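Local coordinates for putative host cell surface-exposed lipoprotein (Streptococcus phage TP-J34, PDB 4EQQ) that is the ectodomain of a phage-encoded lipoprotein that probably excludes superinfecting phages from the host cell, with the tape measure protein as its target, at residues A[33-38]-A[92-97]; A[20-25]-A[58-63]; A[39-44]-A[49-54]; A[87-92]-A[97-102]. One frame throughout, in Å; residues are numbered along the deposited sequence.

Contact 1 of 4, residues A[33-38]-A[92-97]; sequences KEELRS and DKFTQE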
loop_
_atom_site.group_PDB
_atom_site.type_symbol
_atom_site.label_atom_id
_atom_site.label_comp_id
_atom_site.label_asym_id
_atom_site.label_seq_id
_atom_site.Cartn_x
_atom_site.Cartn_y
_atom_site.Cartn_z
ATOM N N LYS A 33 -2.543 10.342 -6.744
ATOM C CA LYS A 33 -1.787 10.886 -7.867
ATOM C C LYS A 33 -0.416 11.372 -7.401
ATOM O O LYS A 33 0.576 11.138 -8.090
ATOM C CB LYS A 33 -2.562 12.046 -8.509
ATOM C CG LYS A 33 -1.960 12.547 -9.821
ATOM C CD LYS A 33 -2.674 13.787 -10.369
ATOM C CE LYS A 33 -4.078 13.525 -10.865
ATOM N NZ LYS A 33 -4.714 14.772 -11.376
ATOM N N GLU A 34 -0.362 12.076 -6.244
ATOM C CA GLU A 34 0.898 12.626 -5.726
ATOM C C GLU A 34 1.881 11.540 -5.256
ATOM O O GLU A 34 3.083 11.646 -5.492
ATOM C CB GLU A 34 0.651 13.709 -4.653
ATOM C CG GLU A 34 -0.103 14.929 -5.178
ATOM C CD GLU A 34 0.362 15.511 -6.502
ATOM O OE1 GLU A 34 1.587 15.660 -6.692
ATOM O OE2 GLU A 34 -0.503 15.800 -7.361
ATOM N N GLU A 35 1.353 10.472 -4.645
ATOM C CA GLU A 35 2.176 9.335 -4.219
ATOM C C GLU A 35 2.819 8.646 -5.427
ATOM O O GLU A 35 4.023 8.363 -5.426
ATOM C CB GLU A 35 1.337 8.341 -3.425
ATOM C CG GLU A 35 1.192 8.777 -1.981
ATOM C CD GLU A 35 0.247 7.933 -1.156
ATOM O OE1 GLU A 35 -0.734 7.388 -1.718
ATOM O OE2 GLU A 35 0.456 7.870 0.077
ATOM N N LEU A 36 2.021 8.441 -6.475
ATOM C CA LEU A 36 2.449 7.805 -7.721
ATOM C C LEU A 36 3.474 8.664 -8.461
ATOM O O LEU A 36 4.481 8.142 -8.941
ATOM C CB LEU A 36 1.225 7.494 -8.603
ATOM C CG LEU A 36 1.526 6.842 -9.964
ATOM C CD1 LEU A 36 2.255 5.489 -9.797
ATOM C CD2 LEU A 36 0.261 6.673 -10.753
ATOM N N ARG A 37 3.253 9.991 -8.478
ATOM C CA ARG A 37 4.148 10.952 -9.120
ATOM C C ARG A 37 5.546 10.868 -8.510
ATOM O O ARG A 37 6.548 10.849 -9.238
ATOM C CB ARG A 37 3.584 12.384 -8.963
ATOM C CG ARG A 37 4.263 13.413 -9.866
ATOM C CD ARG A 37 4.022 14.853 -9.392
ATOM N NE ARG A 37 2.598 15.193 -9.324
ATOM C CZ ARG A 37 1.845 15.513 -10.371
ATOM N NH1 ARG A 37 2.365 15.529 -11.593
ATOM N NH2 ARG A 37 0.559 15.780 -10.211
ATOM N N SER A 38 5.595 10.849 -7.167
ATOM C CA SER A 38 6.809 10.749 -6.368
ATOM C C SER A 38 7.463 9.360 -6.560
ATOM O O SER A 38 8.666 9.284 -6.779
ATOM C CB SER A 38 6.491 11.018 -4.904
ATOM O OG SER A 38 7.642 10.809 -4.099
ATOM N N ASP A 92 -1.793 10.621 2.736
ATOM C CA ASP A 92 -1.672 10.063 1.370
ATOM C C ASP A 92 -1.757 11.100 0.250
ATOM O O ASP A 92 -1.357 10.821 -0.881
ATOM C CB ASP A 92 -2.666 8.921 1.120
ATOM C CG ASP A 92 -2.384 7.727 1.996
ATOM O OD1 ASP A 92 -1.284 7.127 1.853
ATOM O OD2 ASP A 92 -3.214 7.438 2.875
ATOM N N LYS A 93 -2.288 12.283 0.559
ATOM C CA LYS A 93 -2.428 13.376 -0.410
ATOM C C LYS A 93 -3.417 13.134 -1.546
ATOM O O LYS A 93 -3.274 13.698 -2.627
ATOM C CB LYS A 93 -1.074 13.962 -0.866
ATOM C CG LYS A 93 -0.279 14.580 0.303
ATOM C CD LYS A 93 1.100 15.052 -0.119
ATOM C CE LYS A 93 1.937 13.929 -0.685
ATOM N NZ LYS A 93 3.346 14.335 -0.874
ATOM N N PHE A 94 -4.479 12.341 -1.261
ATOM C CA PHE A 94 -5.637 12.242 -2.133
ATOM C C PHE A 94 -6.319 13.599 -2.003
ATOM O O PHE A 94 -6.170 14.266 -0.967
ATOM C CB PHE A 94 -6.610 11.167 -1.625
ATOM C CG PHE A 94 -6.181 9.773 -2.014
ATOM C CD1 PHE A 94 -6.371 9.306 -3.313
ATOM C CD2 PHE A 94 -5.549 8.943 -1.096
ATOM C CE1 PHE A 94 -5.972 8.018 -3.676
ATOM C CE2 PHE A 94 -5.120 7.658 -1.468
ATOM C CZ PHE A 94 -5.335 7.207 -2.755
ATOM N N THR A 95 -7.102 14.005 -3.006
ATOM C CA THR A 95 -7.860 15.261 -2.904
ATOM C C THR A 95 -8.988 15.013 -1.890
ATOM O O THR A 95 -9.318 13.849 -1.614
ATOM C CB THR A 95 -8.467 15.623 -4.279
ATOM O OG1 THR A 95 -9.499 14.681 -4.570
ATOM C CG2 THR A 95 -7.419 15.623 -5.408
ATOM N N GLN A 96 -9.591 16.083 -1.355
ATOM C CA GLN A 96 -10.708 15.969 -0.404
ATOM C C GLN A 96 -11.908 15.200 -0.989
ATOM O O GLN A 96 -12.518 14.390 -0.293
ATOM C CB GLN A 96 -11.149 17.358 0.095
ATOM C CG GLN A 96 -12.095 17.294 1.306
ATOM C CD GLN A 96 -11.403 16.741 2.530
ATOM O OE1 GLN A 96 -10.369 17.249 2.947
ATOM N NE2 GLN A 96 -11.947 15.679 3.114
ATOM N N GLU A 97 -12.222 15.440 -2.272
ATOM C CA GLU A 97 -13.326 14.776 -2.981
ATOM C C GLU A 97 -13.077 13.280 -3.148
ATOM O O GLU A 97 -14.000 12.493 -2.983
ATOM C CB GLU A 97 -13.552 15.429 -4.347
ATOM C CG GLU A 97 -13.704 16.925 -4.194
ATOM C CD GLU A 97 -14.757 17.591 -5.051
ATOM O OE1 GLU A 97 -15.209 16.991 -6.054
ATOM O OE2 GLU A 97 -15.082 18.757 -4.741
HETATM O O HOH W 1 -3.213 13.295 -5.247
HETATM O O HOH W 2 4.296 12.409 -2.556
#
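The carboxylates of Glu35 and Asp92 meet with their planes 70° apart, and Glu35 approaches the Phe94 ring obliquely, with OE1 4.4 Å from CE2. The contact sets helix 33-42 against the turn of a helix-turn-helix, the bend between helices 81-91 and 96-104. Lys93, at positive phi, leaves the first of these helices, and Thr95 caps the second. Glu35 OE2 lies 2.6 Å from Asp92 OD1, so close that one of the buried acids probably holds a proton. With its CG anti to the carbonyl carbon (chi1 -82°) and the chain extended beyond, Glu35 reaches across to the turn. A sulfate, probably from crystallisation, lies about 3 Å from its side chain (nearest atoms). The negative charge is probably eased: Lys69 makes a salt bridge to Asp92 OD1, Tyr73 bonds to OD2, and the backbone N of Ser32 donates to Glu35 OE1. The Phe94 ring, apolar and buried, rests on Ala66 and Leu88.

Outward, Glu34 and Lys93 touch through their aliphatic parts, CB to CB at 4.2 Å. The carboxylate of Glu34 is turned to its own helix, where it lies at the edge of the Arg37 guanidinium, in plane. Arg37 holds it side-on: NE bonds to Glu34 OE1 at 2.9 Å, and NH2 to OE2. Between the backbones, one water donates to Lys93 O at 2.7 Å and accepts from Glu34 N at 3.3 Å.

Contact 2 of 4, residues A[20-25]-A[58-63]; sequences SKAKQY and SGIDYN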
loop_
_atom_site.group_PDB
_atom_site.type_symbol
_atom_site.label_atom_id
_atom_site.label_comp_id
_atom_site.label_asym_id
_atom_site.label_seq_id
_atom_site.Cartn_x
_atom_site.Cartn_y
_atom_site.Cartn_z
ATOM N N SER A 20 2.954 2.362 -18.396
ATOM C CA SER A 20 2.871 0.919 -18.114
ATOM C C SER A 20 3.183 0.662 -16.620
ATOM O O SER A 20 2.461 -0.079 -15.942
ATOM C CB SER A 20 3.871 0.172 -19.002
ATOM O OG SER A 20 3.823 -1.208 -18.691
ATOM N N LYS A 21 4.240 1.306 -16.109
ATOM C CA LYS A 21 4.649 1.191 -14.714
ATOM C C LYS A 21 3.579 1.802 -13.772
ATOM O O LYS A 21 3.241 1.189 -12.766
ATOM C CB LYS A 21 6.031 1.847 -14.515
ATOM C CG LYS A 21 6.656 1.668 -13.133
ATOM C CD LYS A 21 6.751 0.195 -12.641
ATOM C CE LYS A 21 7.790 -0.628 -13.364
ATOM N NZ LYS A 21 8.057 -1.914 -12.668
ATOM N N ALA A 22 3.012 2.976 -14.136
ATOM C CA ALA A 22 1.964 3.646 -13.354
ATOM C C ALA A 22 0.734 2.727 -13.186
ATOM O O ALA A 22 0.196 2.619 -12.082
ATOM C CB ALA A 22 1.560 4.958 -14.018
ATOM N N LYS A 23 0.321 2.046 -14.282
ATOM C CA LYS A 23 -0.797 1.094 -14.292
ATOM C C LYS A 23 -0.535 -0.078 -13.344
ATOM O O LYS A 23 -1.445 -0.532 -12.671
ATOM C CB LYS A 23 -1.028 0.557 -15.703
ATOM C CG LYS A 23 -1.690 1.543 -16.628
ATOM C CD LYS A 23 -1.767 0.999 -18.061
ATOM C CE LYS A 23 -2.486 1.955 -18.988
ATOM N NZ LYS A 23 -3.939 1.968 -18.714
ATOM N N GLN A 24 0.706 -0.570 -13.313
ATOM C CA GLN A 24 1.147 -1.660 -12.429
ATOM C C GLN A 24 1.005 -1.226 -10.962
ATOM O O GLN A 24 0.379 -1.925 -10.169
ATOM C CB GLN A 24 2.612 -1.968 -12.743
ATOM C CG GLN A 24 3.031 -3.390 -12.588
ATOM C CD GLN A 24 4.348 -3.574 -13.306
ATOM O OE1 GLN A 24 4.414 -3.645 -14.541
ATOM N NE2 GLN A 24 5.435 -3.556 -12.559
ATOM N N TYR A 25 1.526 -0.042 -10.620
ATOM C CA TYR A 25 1.414 0.503 -9.268
ATOM C C TYR A 25 -0.027 0.689 -8.829
ATOM O O TYR A 25 -0.367 0.284 -7.722
ATOM C CB TYR A 25 2.155 1.841 -9.142
ATOM C CG TYR A 25 3.649 1.706 -9.063
ATOM C CD1 TYR A 25 4.248 0.897 -8.098
ATOM C CD2 TYR A 25 4.479 2.458 -9.890
ATOM C CE1 TYR A 25 5.634 0.786 -8.006
ATOM C CE2 TYR A 25 5.864 2.394 -9.773
ATOM C CZ TYR A 25 6.437 1.548 -8.838
ATOM O OH TYR A 25 7.795 1.484 -8.730
ATOM N N SER A 58 -2.648 7.510 -17.697
ATOM C CA SER A 58 -2.653 6.065 -17.523
ATOM C C SER A 58 -4.049 5.485 -17.283
ATOM O O SER A 58 -4.163 4.296 -16.974
ATOM C CB SER A 58 -1.697 5.667 -16.398
ATOM O OG SER A 58 -0.388 6.115 -16.693
ATOM N N GLY A 59 -5.085 6.321 -17.427
ATOM C CA GLY A 59 -6.485 5.941 -17.236
ATOM C C GLY A 59 -6.837 5.634 -15.796
ATOM O O GLY A 59 -7.825 4.946 -15.522
ATOM N N ILE A 60 -6.011 6.111 -14.853
ATOM C CA ILE A 60 -6.236 5.821 -13.428
ATOM C C ILE A 60 -7.407 6.611 -12.871
ATOM O O ILE A 60 -7.487 7.829 -13.060
ATOM C CB ILE A 60 -4.944 5.976 -12.569
ATOM C CG1 ILE A 60 -3.830 5.024 -13.060
ATOM C CG2 ILE A 60 -5.242 5.767 -11.064
ATOM C CD1 ILE A 60 -2.458 5.428 -12.659
ATOM N N ASP A 61 -8.300 5.905 -12.164
ATOM C CA ASP A 61 -9.407 6.518 -11.459
ATOM C C ASP A 61 -8.937 6.659 -9.988
ATOM O O ASP A 61 -8.960 5.693 -9.228
ATOM C CB ASP A 61 -10.683 5.652 -11.556
ATOM C CG ASP A 61 -11.917 6.346 -10.982
ATOM O OD1 ASP A 61 -11.753 7.264 -10.151
ATOM O OD2 ASP A 61 -13.045 5.990 -11.390
ATOM N N TYR A 62 -8.538 7.874 -9.600
ATOM C CA TYR A 62 -8.055 8.168 -8.250
ATOM C C TYR A 62 -9.132 8.098 -7.170
ATOM O O TYR A 62 -8.792 7.911 -5.999
ATOM C CB TYR A 62 -7.261 9.474 -8.230
ATOM C CG TYR A 62 -5.972 9.346 -9.009
ATOM C CD1 TYR A 62 -4.896 8.615 -8.502
ATOM C CD2 TYR A 62 -5.841 9.910 -10.272
ATOM C CE1 TYR A 62 -3.724 8.456 -9.235
ATOM C CE2 TYR A 62 -4.662 9.785 -11.001
ATOM C CZ TYR A 62 -3.611 9.052 -10.483
ATOM O OH TYR A 62 -2.444 8.967 -11.199
ATOM N N ASN A 63 -10.432 8.187 -7.562
ATOM C CA ASN A 63 -11.545 8.013 -6.612
ATOM C C ASN A 63 -11.548 6.550 -6.183
ATOM O O ASN A 63 -11.745 6.250 -5.010
ATOM C CB ASN A 63 -12.899 8.334 -7.267
ATOM C CG ASN A 63 -13.093 9.795 -7.550
ATOM O OD1 ASN A 63 -12.857 10.627 -6.701
ATOM N ND2 ASN A 63 -13.564 10.135 -8.732
#
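Lys23 NZ donates to the carbonyl oxygen of Ser58 at 2.9 Å, and this bond ties helix 13-28 to the linker that runs from helix 48-57 to helix 62-77. The amine sits above the carbonyl plane, 50° out of it, rather than on a lone pair. The lysine chain is extended from CA to CE and bends only at its last torsion (chi4 -73°), which turns NZ back to the oxygen while CG passes 4.1 Å from Ser58 CB. A long, flexible, charged chain suits this exposed edge.

Farther in, small residues let the two backbones come near. The methyl of Ala22 points at the linker and its CB lies 3.5 Å from Ser58 OG. That hydroxyl is buried, but it bonds to the backbone O of Ala54, one turn earlier in the chain. Gly59 follows with positive phi, a conformation that costs glycine little. Ile60 then points back toward the helix: its CD1 is 3.9 Å from Ala22 O and 4.3 Å from Ala22 CB, and its other branch, CG2, lies 3.6 Å above one face of the Tyr62 ring, offset toward the rim. Asp61 takes the N-cap position of helix 62-77. The chemistry implies a linker held inside by van der Waals contact of methyl groups, some of it against oxygens, with a single direct hydrogen bond between the two segments added at the solvent side.

Contact 3 of 4, residues A[39-44]-A[49-54]; sequences QLVSFD and DASDYA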
loop_
_atom_site.group_PDB
_atom_site.type_symbol
_atom_site.label_atom_id
_atom_site.label_comp_id
_atom_site.label_asym_id
_atom_site.label_seq_id
_atom_site.Cartn_x
_atom_site.Cartn_y
_atom_site.Cartn_z
ATOM N N GLN A 39 6.665 8.273 -6.541
ATOM C CA GLN A 39 7.164 6.907 -6.740
ATOM C C GLN A 39 7.928 6.751 -8.076
ATOM O O GLN A 39 9.029 6.193 -8.090
ATOM C CB GLN A 39 6.002 5.903 -6.686
ATOM C CG GLN A 39 6.426 4.445 -6.914
ATOM C CD GLN A 39 7.156 3.823 -5.742
ATOM O OE1 GLN A 39 7.051 4.271 -4.604
ATOM N NE2 GLN A 39 7.893 2.747 -5.987
ATOM N N LEU A 40 7.327 7.224 -9.193
ATOM C CA LEU A 40 7.935 7.107 -10.526
ATOM C C LEU A 40 9.289 7.807 -10.631
ATOM O O LEU A 40 10.181 7.320 -11.326
ATOM C CB LEU A 40 6.978 7.577 -11.638
ATOM C CG LEU A 40 5.702 6.738 -11.841
ATOM C CD1 LEU A 40 4.678 7.507 -12.673
ATOM C CD2 LEU A 40 6.000 5.347 -12.491
ATOM N N VAL A 41 9.436 8.938 -9.947
ATOM C CA VAL A 41 10.695 9.697 -9.928
ATOM C C VAL A 41 11.686 9.061 -8.923
ATOM O O VAL A 41 12.802 8.736 -9.290
ATOM C CB VAL A 41 10.449 11.204 -9.622
ATOM C CG1 VAL A 41 11.764 11.957 -9.383
ATOM C CG2 VAL A 41 9.657 11.873 -10.740
ATOM N N SER A 42 11.262 8.891 -7.669
ATOM C CA SER A 42 12.110 8.418 -6.576
ATOM C C SER A 42 12.578 6.963 -6.704
ATOM O O SER A 42 13.742 6.671 -6.424
ATOM C CB SER A 42 11.421 8.671 -5.234
ATOM O OG SER A 42 12.284 8.413 -4.145
ATOM N N PHE A 43 11.692 6.054 -7.096
ATOM C CA PHE A 43 12.081 4.651 -7.228
ATOM C C PHE A 43 12.520 4.269 -8.639
ATOM O O PHE A 43 13.604 3.718 -8.813
ATOM C CB PHE A 43 10.971 3.709 -6.735
ATOM C CG PHE A 43 11.378 2.244 -6.736
ATOM C CD1 PHE A 43 12.157 1.722 -5.713
ATOM C CD2 PHE A 43 11.024 1.408 -7.789
ATOM C CE1 PHE A 43 12.565 0.381 -5.738
ATOM C CE2 PHE A 43 11.430 0.071 -7.812
ATOM C CZ PHE A 43 12.184 -0.437 -6.778
ATOM N N ASP A 44 11.653 4.498 -9.633
ATOM C CA ASP A 44 11.898 4.086 -11.015
ATOM C C ASP A 44 12.847 4.999 -11.767
ATOM O O ASP A 44 13.312 4.634 -12.843
ATOM C CB ASP A 44 10.574 3.925 -11.759
ATOM C CG ASP A 44 9.677 2.909 -11.099
ATOM O OD1 ASP A 44 9.851 1.710 -11.369
ATOM O OD2 ASP A 44 8.908 3.301 -10.203
ATOM N N ASP A 49 9.031 15.158 -15.909
ATOM C CA ASP A 49 8.094 15.275 -17.028
ATOM C C ASP A 49 7.416 13.937 -17.385
ATOM O O ASP A 49 6.219 13.933 -17.646
ATOM C CB ASP A 49 8.781 15.884 -18.260
ATOM C CG ASP A 49 9.104 17.366 -18.131
ATOM O OD1 ASP A 49 8.508 18.035 -17.258
ATOM O OD2 ASP A 49 9.891 17.866 -18.942
ATOM N N ALA A 50 8.180 12.829 -17.435
ATOM C CA ALA A 50 7.629 11.499 -17.759
ATOM C C ALA A 50 6.643 11.062 -16.650
ATOM O O ALA A 50 5.597 10.485 -16.942
ATOM C CB ALA A 50 8.755 10.483 -17.884
ATOM N N SER A 51 6.986 11.352 -15.387
ATOM C CA SER A 51 6.143 11.005 -14.239
ATOM C C SER A 51 4.862 11.832 -14.263
ATOM O O SER A 51 3.789 11.263 -14.102
ATOM C CB SER A 51 6.898 11.190 -12.927
ATOM O OG SER A 51 6.051 10.853 -11.842
ATOM N N ASP A 52 4.978 13.160 -14.489
ATOM C CA ASP A 52 3.837 14.077 -14.616
ATOM C C ASP A 52 2.917 13.635 -15.761
ATOM O O ASP A 52 1.703 13.660 -15.597
ATOM C CB ASP A 52 4.301 15.531 -14.841
ATOM C CG ASP A 52 4.996 16.176 -13.647
ATOM O OD1 ASP A 52 4.963 15.577 -12.526
ATOM O OD2 ASP A 52 5.606 17.234 -13.833
ATOM N N TYR A 53 3.489 13.189 -16.888
ATOM C CA TYR A 53 2.691 12.678 -18.006
ATOM C C TYR A 53 1.964 11.386 -17.597
ATOM O O TYR A 53 0.759 11.264 -17.832
ATOM C CB TYR A 53 3.575 12.398 -19.231
ATOM C CG TYR A 53 2.809 11.774 -20.382
ATOM C CD1 TYR A 53 2.086 12.571 -21.270
ATOM C CD2 TYR A 53 2.796 10.397 -20.575
ATOM C CE1 TYR A 53 1.358 12.002 -22.314
ATOM C CE2 TYR A 53 2.060 9.818 -21.607
ATOM C CZ TYR A 53 1.355 10.627 -22.483
ATOM O OH TYR A 53 0.661 10.071 -23.530
ATOM N N ALA A 54 2.706 10.410 -17.030
ATOM C CA ALA A 54 2.130 9.123 -16.624
ATOM C C ALA A 54 0.967 9.230 -15.609
ATOM O O ALA A 54 -0.047 8.567 -15.790
ATOM C CB ALA A 54 3.217 8.191 -16.095
#
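Leu40 and Ser51 face each other where helix 33-42 and helix 48-57 come together, their CA atoms 5.7 Å apart. Such an approach needs a small residue on one side, and Ser51 provides it. Its hydroxyl stands anti to the backbone N (chi1 180°), a conformation that carries OG across to helix 33-42, where it hydrogen-bonds to the backbone O of Arg37. The buried oxygen is thus satisfied although its close neighbours within the contact are carbons: Leu40 CB is 3.4 Å from Ser51 OG, and Leu40 CD1 3.7 Å.

Leu40 has CG anti to the carbonyl carbon (chi1 -65°), and from there one branch does the reaching. CD1 passes beside the serine hydroxyl to the methyl of Ala54, one turn farther along the partner helix, and ends 3.8 Å from Ala54 CB. The methyl of Ala54 is short enough to leave room for the leucine branch. On the more exposed side, Val41 meets the same serine through one of its two methyls. CG1 is anti to the backbone N (chi1 171°), while CG2 takes the place beside that N, from which it touches Ser51 CB at 3.6 Å. Ser51 is therefore bordered by Leu40 and Val41, two successive apolar residues of the facing helix.

Beyond these side chains, Asp52 forms a salt bridge with Arg37 NH1, and a backbone bond joins Leu40 to Tyr46 in the turn. Two short helices packed through a leucine, a valine and small residues, with a tight connection between them, make up a helix-turn-helix, the fold on which this ectodomain is built.

Contact 4 of 4, residues A[87-92]-A[97-102]; sequences QLVSFD and EEADYA
Apolar contact alone joins the two segments directly, and Ala99 stands at its centre. Val89 CG2 presses on Ala99 CB at 3.5 Å, tighter than usual for two carbons, while Leu88 CB lies 3.8 Å from the same methyl. Leu88, with CG anti to the carbonyl carbon (chi1 -66°), sends CD1 onward to Ala102 CB, also at 3.8 Å. Alanines suit the second helix here because their methyls let the short helical segments approach to 9.1 Å between axes, nearly antiparallel at 159°.

Backbone hydrogen bonds form a second group. Gln87 O accepts from both Phe91 N and Asp92 N, each at 3.0 Å, which makes a wider pi-type turn at 87-91. Leu88 is further joined to Phe94 by a backbone bond across the turn.

Charged groups work at the periphery. Asp100 forms a salt bridge with Arg85, a residue of helix 81-91, and so adds a second link between the helices, while Glu98 accepts from Thr95 N at the start of its own helix. The nearly antiparallel pair is a helical hairpin, one of the helix-turn-helix units of this all-helical fold.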
loop_
_atom_site.group_PDB
_atom_site.type_symbol
_atom_site.label_atom_id
_atom_site.label_comp_id
_atom_site.label_asym_id
_atom_site.label_seq_id
_atom_site.Cartn_x
_atom_site.Cartn_y
_atom_site.Cartn_z
ATOM N N GLN A 87 -6.551 10.777 7.063
ATOM C CA GLN A 87 -5.334 10.072 6.654
ATOM C C GLN A 87 -5.173 10.155 5.138
ATOM O O GLN A 87 -4.089 10.473 4.658
ATOM C CB GLN A 87 -5.374 8.599 7.113
ATOM C CG GLN A 87 -4.011 7.884 6.998
ATOM C CD GLN A 87 -3.004 8.377 8.024
ATOM O OE1 GLN A 87 -3.341 8.989 9.039
ATOM N NE2 GLN A 87 -1.752 8.103 7.806
ATOM N N LEU A 88 -6.251 9.872 4.384
ATOM C CA LEU A 88 -6.193 9.915 2.911
ATOM C C LEU A 88 -5.763 11.289 2.385
ATOM O O LEU A 88 -4.955 11.373 1.457
ATOM C CB LEU A 88 -7.554 9.532 2.312
ATOM C CG LEU A 88 -8.041 8.087 2.529
ATOM C CD1 LEU A 88 -9.507 7.969 2.091
ATOM C CD2 LEU A 88 -7.116 7.035 1.809
ATOM N N VAL A 89 -6.276 12.359 3.002
ATOM C CA VAL A 89 -5.963 13.734 2.593
ATOM C C VAL A 89 -4.628 14.204 3.133
ATOM O O VAL A 89 -3.744 14.521 2.341
ATOM C CB VAL A 89 -7.115 14.728 2.928
ATOM C CG1 VAL A 89 -6.732 16.176 2.597
ATOM C CG2 VAL A 89 -8.385 14.346 2.197
ATOM N N SER A 90 -4.480 14.274 4.476
ATOM C CA SER A 90 -3.271 14.817 5.111
ATOM C C SER A 90 -2.029 14.039 4.872
ATOM O O SER A 90 -0.966 14.640 4.691
ATOM C CB SER A 90 -3.463 14.999 6.616
ATOM O OG SER A 90 -4.578 15.847 6.832
ATOM N N PHE A 91 -2.137 12.703 4.905
ATOM C CA PHE A 91 -0.980 11.844 4.751
ATOM C C PHE A 91 -0.784 11.323 3.319
ATOM O O PHE A 91 0.286 11.548 2.754
ATOM C CB PHE A 91 -1.036 10.710 5.787
ATOM C CG PHE A 91 0.208 9.868 5.880
ATOM C CD1 PHE A 91 1.280 10.272 6.666
ATOM C CD2 PHE A 91 0.301 8.660 5.206
ATOM C CE1 PHE A 91 2.437 9.500 6.744
ATOM C CE2 PHE A 91 1.445 7.872 5.311
ATOM C CZ PHE A 91 2.505 8.299 6.084
ATOM N N ASP A 92 -1.793 10.621 2.736
ATOM C CA ASP A 92 -1.672 10.063 1.370
ATOM C C ASP A 92 -1.757 11.100 0.250
ATOM O O ASP A 92 -1.357 10.821 -0.881
ATOM C CB ASP A 92 -2.666 8.921 1.120
ATOM C CG ASP A 92 -2.384 7.727 1.996
ATOM O OD1 ASP A 92 -1.284 7.127 1.853
ATOM O OD2 ASP A 92 -3.214 7.438 2.875
ATOM N N GLU A 97 -12.222 15.440 -2.272
ATOM C CA GLU A 97 -13.326 14.776 -2.981
ATOM C C GLU A 97 -13.077 13.280 -3.148
ATOM O O GLU A 97 -14.000 12.493 -2.983
ATOM C CB GLU A 97 -13.552 15.429 -4.347
ATOM C CG GLU A 97 -13.704 16.925 -4.194
ATOM C CD GLU A 97 -14.757 17.591 -5.051
ATOM O OE1 GLU A 97 -15.209 16.991 -6.054
ATOM O OE2 GLU A 97 -15.082 18.757 -4.741
ATOM N N GLU A 98 -11.832 12.887 -3.444
ATOM C CA GLU A 98 -11.473 11.457 -3.542
ATOM C C GLU A 98 -11.661 10.773 -2.177
ATOM O O GLU A 98 -12.239 9.692 -2.108
ATOM C CB GLU A 98 -10.026 11.290 -4.012
ATOM C CG GLU A 98 -9.879 11.567 -5.502
ATOM C CD GLU A 98 -8.519 12.038 -5.969
ATOM O OE1 GLU A 98 -8.426 12.496 -7.129
ATOM O OE2 GLU A 98 -7.547 11.958 -5.185
ATOM N N ALA A 99 -11.194 11.429 -1.090
ATOM C CA ALA A 99 -11.299 10.909 0.273
ATOM C C ALA A 99 -12.767 10.869 0.721
ATOM O O ALA A 99 -13.175 9.883 1.333
ATOM C CB ALA A 99 -10.468 11.759 1.230
ATOM N N ASP A 100 -13.570 11.901 0.365
ATOM C CA ASP A 100 -14.996 11.933 0.716
ATOM C C ASP A 100 -15.725 10.786 0.040
ATOM O O ASP A 100 -16.497 10.088 0.697
ATOM C CB ASP A 100 -15.646 13.286 0.346
ATOM C CG ASP A 100 -15.156 14.482 1.151
ATOM O OD1 ASP A 100 -14.551 14.272 2.236
ATOM O OD2 ASP A 100 -15.332 15.624 0.675
ATOM N N TYR A 101 -15.443 10.563 -1.266
ATOM C CA TYR A 101 -16.027 9.455 -2.023
ATOM C C TYR A 101 -15.627 8.106 -1.385
ATOM O O TYR A 101 -16.474 7.218 -1.218
ATOM C CB TYR A 101 -15.582 9.510 -3.498
ATOM C CG TYR A 101 -15.886 8.239 -4.259
ATOM C CD1 TYR A 101 -17.154 8.000 -4.784
ATOM C CD2 TYR A 101 -14.915 7.252 -4.417
ATOM C CE1 TYR A 101 -17.456 6.800 -5.434
ATOM C CE2 TYR A 101 -15.201 6.055 -5.081
ATOM C CZ TYR A 101 -16.470 5.838 -5.593
ATOM O OH TYR A 101 -16.745 4.666 -6.247
ATOM N N ALA A 102 -14.336 7.959 -1.026
ATOM C CA ALA A 102 -13.845 6.713 -0.428
ATOM C C ALA A 102 -14.620 6.363 0.851
ATOM O O ALA A 102 -15.118 5.239 0.982
ATOM C CB ALA A 102 -12.349 6.833 -0.113
#

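In the fold
Contacts 3 and 4 are two versions of one solution: each closes a helix-turn-helix by leucine and valine on small residues, with segments five residues apart at their closest ends. They differ in the central residue, a hydrogen-bonded serine in contact 3 and an alanine in contact 4. Their centres lie 22 Å apart, on opposite sides of the chain's centre. Contacts 1 and 2, nearer the middle, join distant parts of the chain and meet where Leu36 packs on Ile60 and Tyr62. Contact 1 shares helix 33-42 with contact 3 and helix 96-104 with contact 4. These three are buried and touch the second subunit, contact 1 being polar; contact 2, partly buried, mixes packing with a lysine bond.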